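Local structure of cellulase (Uncultured bacterium, 6XSO) at residues A[272-286]-A[324-338]. The protein probably hydrolyses internal beta-1,4-glucosidic bonds in cellulose and related plant polysaccharides, as a broad-specificity endoglucanase of family GH5. Sequence-based numbering, arbitrary orientation.
Sequences PTIAGKTISAIRTDT and RKSLMFQFVDDFVAQ. With LMR ((2S)-2-hydroxybutanedioic acid), chain C.
F331 meets the loop and helix of 272-286 with both face and edge. I274 CG2 makes a CH-pi contact over one face of the F331 ring, 4.2 Å from its centroid. I282 CG2 comes to the ring edge, 3.6 Å from F331 CD1. P272 CG approaches F331 CZ obliquely. I274 CG1 lies between the backbone N and the carbonyl carbon (chi1 67°), and the chain then runs on to put CD1 against M328 CA. L327 CD2 packs against the carbonyl oxygens of I274 and K277 and also touches I282 CD1. T286 is a knob among F331, D334, F335 and Q338, with OG1 in the plane of the F335 ring, at its edge. Water 2 links T286 OG1 to D334 OD2 and F331 O.

The amide of Q338 gives the direct polar link. Q338 NE2 donates to R283 O at 3.2 Å (153°), with that oxygen in the Q338 amide plane, and to D334 OD2 at 2.7 Å, on the syn side of the carboxylate. A leucine here would probably leave R283 O and D334 OD2 without this shared donor. R283 lays its CG on the D334 carboxylate, while its guanidinium reaches Q330 O through water 1. R324 NE bonds weakly to malate O1A, and its NH1 pairs with D320. Helix segments 279-286 and 325-338 run near parallel, 27° apart, and belong to neighbouring outer helices that follow strands 264-270 and 304-309 of the TIM barrel.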
ATOM      1  N   PRO A 272      14.170  -1.139  -6.054  1.00 22.01           N
ATOM      2  CA  PRO A 272      15.292  -1.758  -6.768  1.00 22.73           C
ATOM      3  C   PRO A 272      16.615  -1.080  -6.457  1.00 23.59           C
ATOM      4  O   PRO A 272      16.680   0.123  -6.203  1.00 21.98           O
ATOM      5  CB  PRO A 272      14.933  -1.550  -8.245  1.00 25.07           C
ATOM      6  CG  PRO A 272      13.486  -1.233  -8.274  1.00 22.16           C
ATOM      7  CD  PRO A 272      13.139  -0.607  -6.954  1.00 21.20           C
ATOM      8  N   THR A 273      17.686  -1.852  -6.574  1.00 22.81           N
ATOM      9  CA  THR A 273      19.027  -1.306  -6.439  1.00 22.23           C
ATOM     10  C   THR A 273      19.475  -0.721  -7.774  1.00 24.43           C
ATOM     11  O   THR A 273      19.438  -1.402  -8.805  1.00 25.71           O
ATOM     12  CB  THR A 273      19.987  -2.405  -5.997  1.00 25.37           C
ATOM     13  OG1 THR A 273      19.577  -2.952  -4.733  1.00 27.76           O
ATOM     14  CG2 THR A 273      21.377  -1.847  -5.834  1.00 25.61           C
ATOM     15  N   ILE A 274      19.881   0.547  -7.760  1.00 22.24           N
ATOM     16  CA  ILE A 274      20.460   1.175  -8.940  1.00 23.41           C
ATOM     17  C   ILE A 274      21.931   1.514  -8.755  1.00 25.10           C
ATOM     18  O   ILE A 274      22.655   1.619  -9.754  1.00 25.52           O
ATOM     19  CB  ILE A 274      19.664   2.412  -9.406  1.00 23.68           C
ATOM     20  CG1 ILE A 274      19.742   3.556  -8.394  1.00 22.62           C
ATOM     21  CG2 ILE A 274      18.217   2.026  -9.697  1.00 24.94           C
ATOM     22  CD1 ILE A 274      19.187   4.903  -8.941  1.00 24.75           C
ATOM     23  N   ALA A 275      22.406   1.657  -7.525  1.00 22.89           N
ATOM     24  CA  ALA A 275      23.812   1.969  -7.314  1.00 24.20           C
ATOM     25  C   ALA A 275      24.703   0.843  -7.822  1.00 28.24           C
ATOM     26  O   ALA A 275      24.449  -0.338  -7.566  1.00 29.26           O
ATOM     27  CB  ALA A 275      24.055   2.218  -5.827  1.00 28.34           C
ATOM     28  N   GLY A 276      25.748   1.213  -8.551  1.00 27.95           N
ATOM     29  CA  GLY A 276      26.673   0.257  -9.115  1.00 29.81           C
ATOM     30  C   GLY A 276      26.230  -0.360 -10.416  1.00 34.34           C
ATOM     31  O   GLY A 276      26.928  -1.239 -10.936  1.00 37.45           O
ATOM     32  N   LYS A 277      25.101   0.071 -10.963  1.00 27.63           N
ATOM     33  CA  LYS A 277      24.563  -0.479 -12.193  1.00 24.65           C
ATOM     34  C   LYS A 277      24.524   0.575 -13.290  1.00 26.34           C
ATOM     35  O   LYS A 277      24.416   1.780 -13.028  1.00 29.41           O
ATOM     36  CB  LYS A 277      23.146  -1.007 -11.977  1.00 25.55           C
ATOM     37  CG  LYS A 277      23.071  -2.168 -11.005  1.00 27.86           C
ATOM     38  CD  LYS A 277      21.662  -2.662 -10.850  1.00 29.63           C
ATOM     39  CE  LYS A 277      21.593  -3.778  -9.812  1.00 30.77           C
ATOM     40  NZ  LYS A 277      20.195  -4.239  -9.600  1.00 39.41           N
ATOM     41  N   THR A 278      24.592   0.096 -14.525  1.00 28.54           N
ATOM     42  CA  THR A 278      24.381   0.962 -15.665  1.00 27.14           C
ATOM     43  C   THR A 278      22.883   1.096 -15.905  1.00 27.75           C
ATOM     44  O   THR A 278      22.083   0.270 -15.460  1.00 26.56           O
ATOM     45  CB  THR A 278      24.990   0.361 -16.921  1.00 32.68           C
ATOM     46  OG1 THR A 278      24.255  -0.827 -17.257  1.00 32.15           O
ATOM     47  CG2 THR A 278      26.473   0.035 -16.709  1.00 33.02           C
ATOM     48  N   ILE A 279      22.503   2.144 -16.636  1.00 25.88           N
ATOM     49  CA  ILE A 279      21.081   2.334 -16.899  1.00 26.73           C
ATOM     50  C   ILE A 279      20.527   1.191 -17.743  1.00 24.87           C
ATOM     51  O   ILE A 279      19.370   0.787 -17.566  1.00 26.65           O
ATOM     52  CB  ILE A 279      20.787   3.722 -17.496  1.00 26.19           C
ATOM     53  CG1 ILE A 279      19.270   3.931 -17.606  1.00 23.70           C
ATOM     54  CG2 ILE A 279      21.464   3.907 -18.866  1.00 28.57           C
ATOM     55  CD1 ILE A 279      18.479   3.819 -16.311  1.00 24.14           C
ATOM     56  N   SER A 280      21.339   0.617 -18.633  1.00 28.42           N
ATOM     57  CA  SER A 280      20.875  -0.543 -19.385  1.00 25.11           C
ATOM     58  C   SER A 280      20.528  -1.704 -18.450  1.00 27.72           C
ATOM     59  O   SER A 280      19.487  -2.353 -18.601  1.00 28.17           O
ATOM     60  CB  SER A 280      21.928  -0.965 -20.403  1.00 30.09           C
ATOM     61  OG  SER A 280      21.553  -2.195 -20.995  1.00 42.34           O
ATOM     62  N   ALA A 281      21.395  -1.983 -17.479  1.00 25.67           N
ATOM     63  CA  ALA A 281      21.121  -3.070 -16.550  1.00 27.98           C
ATOM     64  C   ALA A 281      19.879  -2.779 -15.714  1.00 26.55           C
ATOM     65  O   ALA A 281      19.097  -3.696 -15.407  1.00 25.71           O
ATOM     66  CB  ALA A 281      22.348  -3.312 -15.668  1.00 27.69           C
ATOM     67  N   ILE A 282      19.701  -1.514 -15.308  1.00 24.44           N
ATOM     68  CA  ILE A 282      18.536  -1.111 -14.515  1.00 21.98           C
ATOM     69  C   ILE A 282      17.247  -1.348 -15.290  1.00 22.13           C
ATOM     70  O   ILE A 282      16.268  -1.876 -14.749  1.00 21.45           O
ATOM     71  CB  ILE A 282      18.667   0.362 -14.074  1.00 22.80           C
ATOM     72  CG1 ILE A 282      19.793   0.503 -13.050  1.00 25.09           C
ATOM     73  CG2 ILE A 282      17.347   0.885 -13.490  1.00 22.39           C
ATOM     74  CD1 ILE A 282      20.361   1.917 -12.916  1.00 26.71           C
ATOM     75  N   ARG A 283      17.225  -0.940 -16.565  1.00 24.46           N
ATOM     76  CA  ARG A 283      16.041  -1.164 -17.394  1.00 22.61           C
ATOM     77  C   ARG A 283      15.721  -2.646 -17.501  1.00 23.49           C
ATOM     78  O   ARG A 283      14.552  -3.045 -17.439  1.00 24.41           O
ATOM     79  CB  ARG A 283      16.237  -0.554 -18.781  1.00 24.59           C
ATOM     80  CG  ARG A 283      16.251   0.954 -18.745  1.00 28.70           C
ATOM     81  CD  ARG A 283      16.314   1.539 -20.143  1.00 33.43           C
ATOM     82  NE  ARG A 283      16.460   2.986 -20.106  1.00 37.89           N
ATOM     83  CZ  ARG A 283      17.462   3.669 -20.663  1.00 37.11           C
ATOM     84  NH1 ARG A 283      18.436   3.056 -21.331  1.00 35.54           N
ATOM     85  NH2 ARG A 283      17.464   4.989 -20.547  1.00 36.02           N
ATOM     86  N   THR A 284      16.749  -3.482 -17.663  1.00 26.44           N
ATOM     87  CA  THR A 284      16.532  -4.925 -17.697  1.00 26.14           C
ATOM     88  C   THR A 284      15.981  -5.454 -16.375  1.00 25.93           C
ATOM     89  O   THR A 284      15.094  -6.319 -16.365  1.00 24.52           O
ATOM     90  CB  THR A 284      17.852  -5.611 -18.054  1.00 25.80           C
ATOM     91  OG1 THR A 284      18.268  -5.157 -19.345  1.00 30.07           O
ATOM     92  CG2 THR A 284      17.677  -7.112 -18.060  1.00 31.45           C
ATOM     93  N   ASP A 285      16.496  -4.961 -15.248  1.00 25.31           N
ATOM     94  CA  ASP A 285      15.966  -5.367 -13.956  1.00 23.57           C
ATOM     95  C   ASP A 285      14.499  -4.974 -13.828  1.00 20.14           C
ATOM     96  O   ASP A 285      13.677  -5.733 -13.301  1.00 22.23           O
ATOM     97  CB  ASP A 285      16.732  -4.682 -12.829  1.00 23.25           C
ATOM     98  CG  ASP A 285      18.101  -5.258 -12.592  1.00 33.90           C
ATOM     99  OD1 ASP A 285      18.394  -6.404 -13.021  1.00 35.47           O
ATOM    100  OD2 ASP A 285      18.897  -4.538 -11.947  1.00 32.76           O
ATOM    101  N   THR A 286      14.153  -3.773 -14.276  1.00 21.08           N
ATOM    102  CA  THR A 286      12.761  -3.352 -14.209  1.00 19.10           C
ATOM    103  C   THR A 286      11.889  -4.210 -15.114  1.00 21.09           C
ATOM    104  O   THR A 286      10.775  -4.593 -14.733  1.00 21.23           O
ATOM    105  CB  THR A 286      12.673  -1.867 -14.562  1.00 19.78           C
ATOM    106  OG1 THR A 286      13.314  -1.108 -13.521  1.00 21.20           O
ATOM    107  CG2 THR A 286      11.224  -1.424 -14.709  1.00 19.41           C
ATOM    108  N   ARG A 324      23.397  10.002  -6.893  1.00 23.67           N
ATOM    109  CA  ARG A 324      23.345   9.639  -8.313  1.00 23.80           C
ATOM    110  C   ARG A 324      21.989  10.071  -8.867  1.00 23.59           C
ATOM    111  O   ARG A 324      21.176   9.262  -9.329  1.00 21.93           O
ATOM    112  CB  ARG A 324      23.631   8.149  -8.501  1.00 21.36           C
ATOM    113  CG  ARG A 324      22.825   7.184  -7.624  1.00 20.05           C
ATOM    114  CD  ARG A 324      23.363   5.735  -7.634  1.00 23.32           C
ATOM    115  NE  ARG A 324      24.760   5.702  -7.227  1.00 23.54           N
ATOM    116  CZ  ARG A 324      25.186   5.728  -5.967  1.00 23.96           C
ATOM    117  NH1 ARG A 324      24.312   5.760  -4.962  1.00 26.31           N
ATOM    118  NH2 ARG A 324      26.490   5.751  -5.709  1.00 28.58           N
ATOM    119  N   LYS A 325      21.729  11.381  -8.788  1.00 23.11           N
ATOM    120  CA  LYS A 325      20.396  11.899  -9.062  1.00 22.06           C
ATOM    121  C   LYS A 325      19.978  11.648 -10.500  1.00 22.00           C
ATOM    122  O   LYS A 325      18.844  11.215 -10.756  1.00 22.37           O
ATOM    123  CB  LYS A 325      20.338  13.390  -8.739  1.00 24.07           C
ATOM    124  CG  LYS A 325      18.953  14.014  -8.975  1.00 25.32           C
ATOM    125  CD  LYS A 325      18.962  15.506  -8.704  1.00 29.92           C
ATOM    126  CE  LYS A 325      19.040  15.823  -7.209  1.00 39.86           C
ATOM    127  NZ  LYS A 325      18.632  17.251  -6.944  1.00 41.37           N
ATOM    128  N   SER A 326      20.873  11.895 -11.455  1.00 24.16           N
ATOM    129  CA  SER A 326      20.500  11.680 -12.848  1.00 23.95           C
ATOM    130  C   SER A 326      20.189  10.216 -13.124  1.00 22.92           C
ATOM    131  O   SER A 326      19.212   9.908 -13.815  1.00 24.19           O
ATOM    132  CB  SER A 326      21.602  12.159 -13.780  1.00 28.58           C
ATOM    133  OG  SER A 326      21.241  11.842 -15.117  1.00 30.07           O
ATOM    134  N   LEU A 327      21.015   9.295 -12.609  1.00 22.79           N
ATOM    135  CA  LEU A 327      20.710   7.877 -12.787  1.00 22.86           C
ATOM    136  C   LEU A 327      19.368   7.531 -12.150  1.00 21.34           C
ATOM    137  O   LEU A 327      18.572   6.768 -12.719  1.00 22.02           O
ATOM    138  CB  LEU A 327      21.810   7.011 -12.181  1.00 25.75           C
ATOM    139  CG  LEU A 327      21.718   5.529 -12.522  1.00 24.96           C
ATOM    140  CD1 LEU A 327      22.052   5.249 -13.987  1.00 28.43           C
ATOM    141  CD2 LEU A 327      22.650   4.736 -11.613  1.00 27.03           C
ATOM    142  N   MET A 328      19.079   8.119 -10.983  1.00 20.18           N
ATOM    143  CA  MET A 328      17.792   7.885 -10.350  1.00 19.86           C
ATOM    144  C   MET A 328      16.652   8.378 -11.234  1.00 20.11           C
ATOM    145  O   MET A 328      15.615   7.709 -11.362  1.00 20.55           O
ATOM    146  CB  MET A 328      17.735   8.567  -8.982  1.00 22.69           C
ATOM    147  CG  MET A 328      16.426   8.314  -8.294  1.00 22.89           C
ATOM    148  SD  MET A 328      16.400   9.079  -6.679  1.00 26.77           S
ATOM    149  CE  MET A 328      14.814   8.502  -6.092  1.00 24.01           C
ATOM    150  N   PHE A 329      16.811   9.567 -11.827  1.00 20.86           N
ATOM    151  CA  PHE A 329      15.778  10.108 -12.702  1.00 20.87           C
ATOM    152  C   PHE A 329      15.603   9.261 -13.964  1.00 22.38           C
ATOM    153  O   PHE A 329      14.480   9.121 -14.458  1.00 22.75           O
ATOM    154  CB  PHE A 329      16.102  11.565 -13.050  1.00 22.35           C
ATOM    155  CG  PHE A 329      15.884  12.558 -11.911  1.00 22.21           C
ATOM    156  CD1 PHE A 329      15.459  12.172 -10.650  1.00 23.68           C
ATOM    157  CD2 PHE A 329      16.097  13.899 -12.129  1.00 25.89           C
ATOM    158  CE1 PHE A 329      15.259  13.125  -9.639  1.00 24.51           C
ATOM    159  CE2 PHE A 329      15.892  14.836 -11.128  1.00 26.22           C
ATOM    160  CZ  PHE A 329      15.488  14.460  -9.903  1.00 25.48           C
ATOM    161  N   GLN A 330      16.694   8.712 -14.508  0.53 22.42           N
ATOM    162  CA  GLN A 330      16.562   7.812 -15.652  0.53 20.96           C
ATOM    163  C   GLN A 330      15.838   6.536 -15.249  0.53 23.24           C
ATOM    164  O   GLN A 330      15.058   5.978 -16.033  0.53 21.81           O
ATOM    165  CB  GLN A 330      17.941   7.487 -16.224  0.53 23.03           C
ATOM    166  CG  GLN A 330      18.708   8.712 -16.668  0.53 24.38           C
ATOM    167  CD  GLN A 330      20.176   8.415 -16.909  0.53 23.73           C
ATOM    168  OE1 GLN A 330      20.523   7.470 -17.625  0.53 28.06           O
ATOM    169  NE2 GLN A 330      21.051   9.212 -16.302  0.53 30.66           N
ATOM    170  N   PHE A 331      16.086   6.067 -14.024  1.00 21.60           N
ATOM    171  CA  PHE A 331      15.364   4.919 -13.492  1.00 20.82           C
ATOM    172  C   PHE A 331      13.878   5.235 -13.371  1.00 18.63           C
ATOM    173  O   PHE A 331      13.024   4.436 -13.784  1.00 20.44           O
ATOM    174  CB  PHE A 331      15.972   4.517 -12.130  1.00 19.55           C
ATOM    175  CG  PHE A 331      15.039   3.721 -11.252  1.00 20.37           C
ATOM    176  CD1 PHE A 331      14.745   2.409 -11.561  1.00 20.23           C
ATOM    177  CD2 PHE A 331      14.461   4.290 -10.135  1.00 21.81           C
ATOM    178  CE1 PHE A 331      13.885   1.670 -10.774  1.00 18.75           C
ATOM    179  CE2 PHE A 331      13.587   3.567  -9.349  1.00 21.98           C
ATOM    180  CZ  PHE A 331      13.311   2.253  -9.662  1.00 18.95           C
ATOM    181  N   VAL A 332      13.554   6.410 -12.798  1.00 20.30           N
ATOM    182  CA  VAL A 332      12.163   6.855 -12.658  1.00 19.54           C
ATOM    183  C   VAL A 332      11.462   6.842 -14.010  1.00 21.36           C
ATOM    184  O   VAL A 332      10.347   6.319 -14.154  1.00 20.66           O
ATOM    185  CB  VAL A 332      12.125   8.262 -12.025  1.00 19.67           C
ATOM    186  CG1 VAL A 332      10.791   8.959 -12.270  1.00 19.64           C
ATOM    187  CG2 VAL A 332      12.484   8.192 -10.543  1.00 18.56           C
ATOM    188  N   ASP A 333      12.071   7.485 -15.003  1.00 20.48           N
ATOM    189  CA  ASP A 333      11.438   7.576 -16.312  1.00 21.99           C
ATOM    190  C   ASP A 333      11.022   6.195 -16.803  1.00 20.50           C
ATOM    191  O   ASP A 333       9.901   5.996 -17.285  1.00 21.44           O
ATOM    192  CB  ASP A 333      12.426   8.155 -17.331  1.00 22.27           C
ATOM    193  CG  ASP A 333      12.687   9.639 -17.159  1.00 23.86           C
ATOM    194  OD1 ASP A 333      12.025  10.302 -16.353  1.00 22.01           O
ATOM    195  OD2 ASP A 333      13.591  10.151 -17.863  1.00 26.34           O
ATOM    196  N   ASP A 334      11.949   5.237 -16.728  1.00 20.26           N
ATOM    197  CA  ASP A 334      11.706   3.912 -17.298  1.00 21.08           C
ATOM    198  C   ASP A 334      10.756   3.087 -16.432  1.00 22.47           C
ATOM    199  O   ASP A 334       9.938   2.321 -16.961  1.00 20.92           O
ATOM    200  CB  ASP A 334      13.039   3.193 -17.499  1.00 20.90           C
ATOM    201  CG  ASP A 334      12.858   1.771 -18.006  1.00 20.96           C
ATOM    202  OD1 ASP A 334      12.587   1.616 -19.225  1.00 24.47           O
ATOM    203  OD2 ASP A 334      12.993   0.840 -17.171  1.00 21.70           O
ATOM    204  N   PHE A 335      10.878   3.193 -15.105  1.00 20.10           N
ATOM    205  CA  PHE A 335      10.024   2.429 -14.192  1.00 18.27           C
ATOM    206  C   PHE A 335       8.567   2.820 -14.379  1.00 20.02           C
ATOM    207  O   PHE A 335       7.695   1.959 -14.554  1.00 20.07           O
ATOM    208  CB  PHE A 335      10.483   2.707 -12.759  1.00 19.45           C
ATOM    209  CG  PHE A 335       9.846   1.826 -11.716  1.00 18.80           C
ATOM    210  CD1 PHE A 335      10.407   0.611 -11.395  1.00 20.18           C
ATOM    211  CD2 PHE A 335       8.712   2.239 -11.035  1.00 19.66           C
ATOM    212  CE1 PHE A 335       9.832  -0.186 -10.422  1.00 22.84           C
ATOM    213  CE2 PHE A 335       8.146   1.443 -10.050  1.00 21.65           C
ATOM    214  CZ  PHE A 335       8.691   0.229  -9.767  1.00 21.60           C
ATOM    215  N   VAL A 336       8.295   4.128 -14.401  1.00 20.41           N
ATOM    216  CA  VAL A 336       6.928   4.598 -14.599  1.00 20.33           C
ATOM    217  C   VAL A 336       6.417   4.171 -15.963  1.00 22.08           C
ATOM    218  O   VAL A 336       5.270   3.736 -16.094  1.00 20.66           O
ATOM    219  CB  VAL A 336       6.854   6.123 -14.393  1.00 21.15           C
ATOM    220  CG1 VAL A 336       5.504   6.676 -14.842  1.00 23.37           C
ATOM    221  CG2 VAL A 336       7.084   6.435 -12.905  1.00 20.44           C
ATOM    222  N   ALA A 337       7.255   4.294 -16.999  1.00 20.27           N
ATOM    223  CA  ALA A 337       6.840   3.941 -18.352  1.00 20.20           C
ATOM    224  C   ALA A 337       6.551   2.450 -18.475  1.00 19.07           C
ATOM    225  O   ALA A 337       5.550   2.053 -19.091  1.00 21.09           O
ATOM    226  CB  ALA A 337       7.916   4.334 -19.361  1.00 21.65           C
ATOM    227  N   GLN A 338       7.438   1.605 -17.942  1.00 20.70           N
ATOM    228  CA  GLN A 338       7.202   0.168 -18.075  1.00 19.65           C
ATOM    229  C   GLN A 338       5.937  -0.238 -17.324  1.00 20.56           C
ATOM    230  O   GLN A 338       5.152  -1.062 -17.811  1.00 21.11           O
ATOM    231  CB  GLN A 338       8.420  -0.641 -17.611  1.00 20.81           C
ATOM    232  CG  GLN A 338       9.654  -0.529 -18.496  1.00 21.48           C
ATOM    233  CD  GLN A 338      10.579  -1.726 -18.334  1.00 27.49           C
ATOM    234  OE1 GLN A 338      10.143  -2.875 -18.390  1.00 25.91           O
ATOM    235  NE2 GLN A 338      11.860  -1.457 -18.121  1.00 22.46           N
TER
HETATM  236  C1  LMR C 401      26.400   6.261 -11.056  1.00 44.92           C
HETATM  237  O1A LMR C 401      26.644   6.586  -9.848  1.00 43.06           O
HETATM  238  O1B LMR C 401      26.555   5.081 -11.459  1.00 62.98           O
HETATM  239  C2  LMR C 401      25.903   7.312 -12.053  1.00 40.64           C
HETATM  240  O2  LMR C 401      26.046   8.529 -11.382  1.00 40.26           O
HETATM  241  C3  LMR C 401      26.671   7.297 -13.359  1.00 40.87           C
HETATM  242  C4  LMR C 401      26.248   8.517 -14.184  1.00 43.98           C
HETATM  243  O4A LMR C 401      26.988   8.917 -15.125  1.00 38.19           O
HETATM  244  O4B LMR C 401      25.172   9.137 -13.941  1.00 43.65           O
HETATM  245  O   HOH W   1      15.364   6.012 -18.730  1.00 26.79           O
HETATM  246  O   HOH W   2      13.784   1.410 -14.606  1.00 22.21           O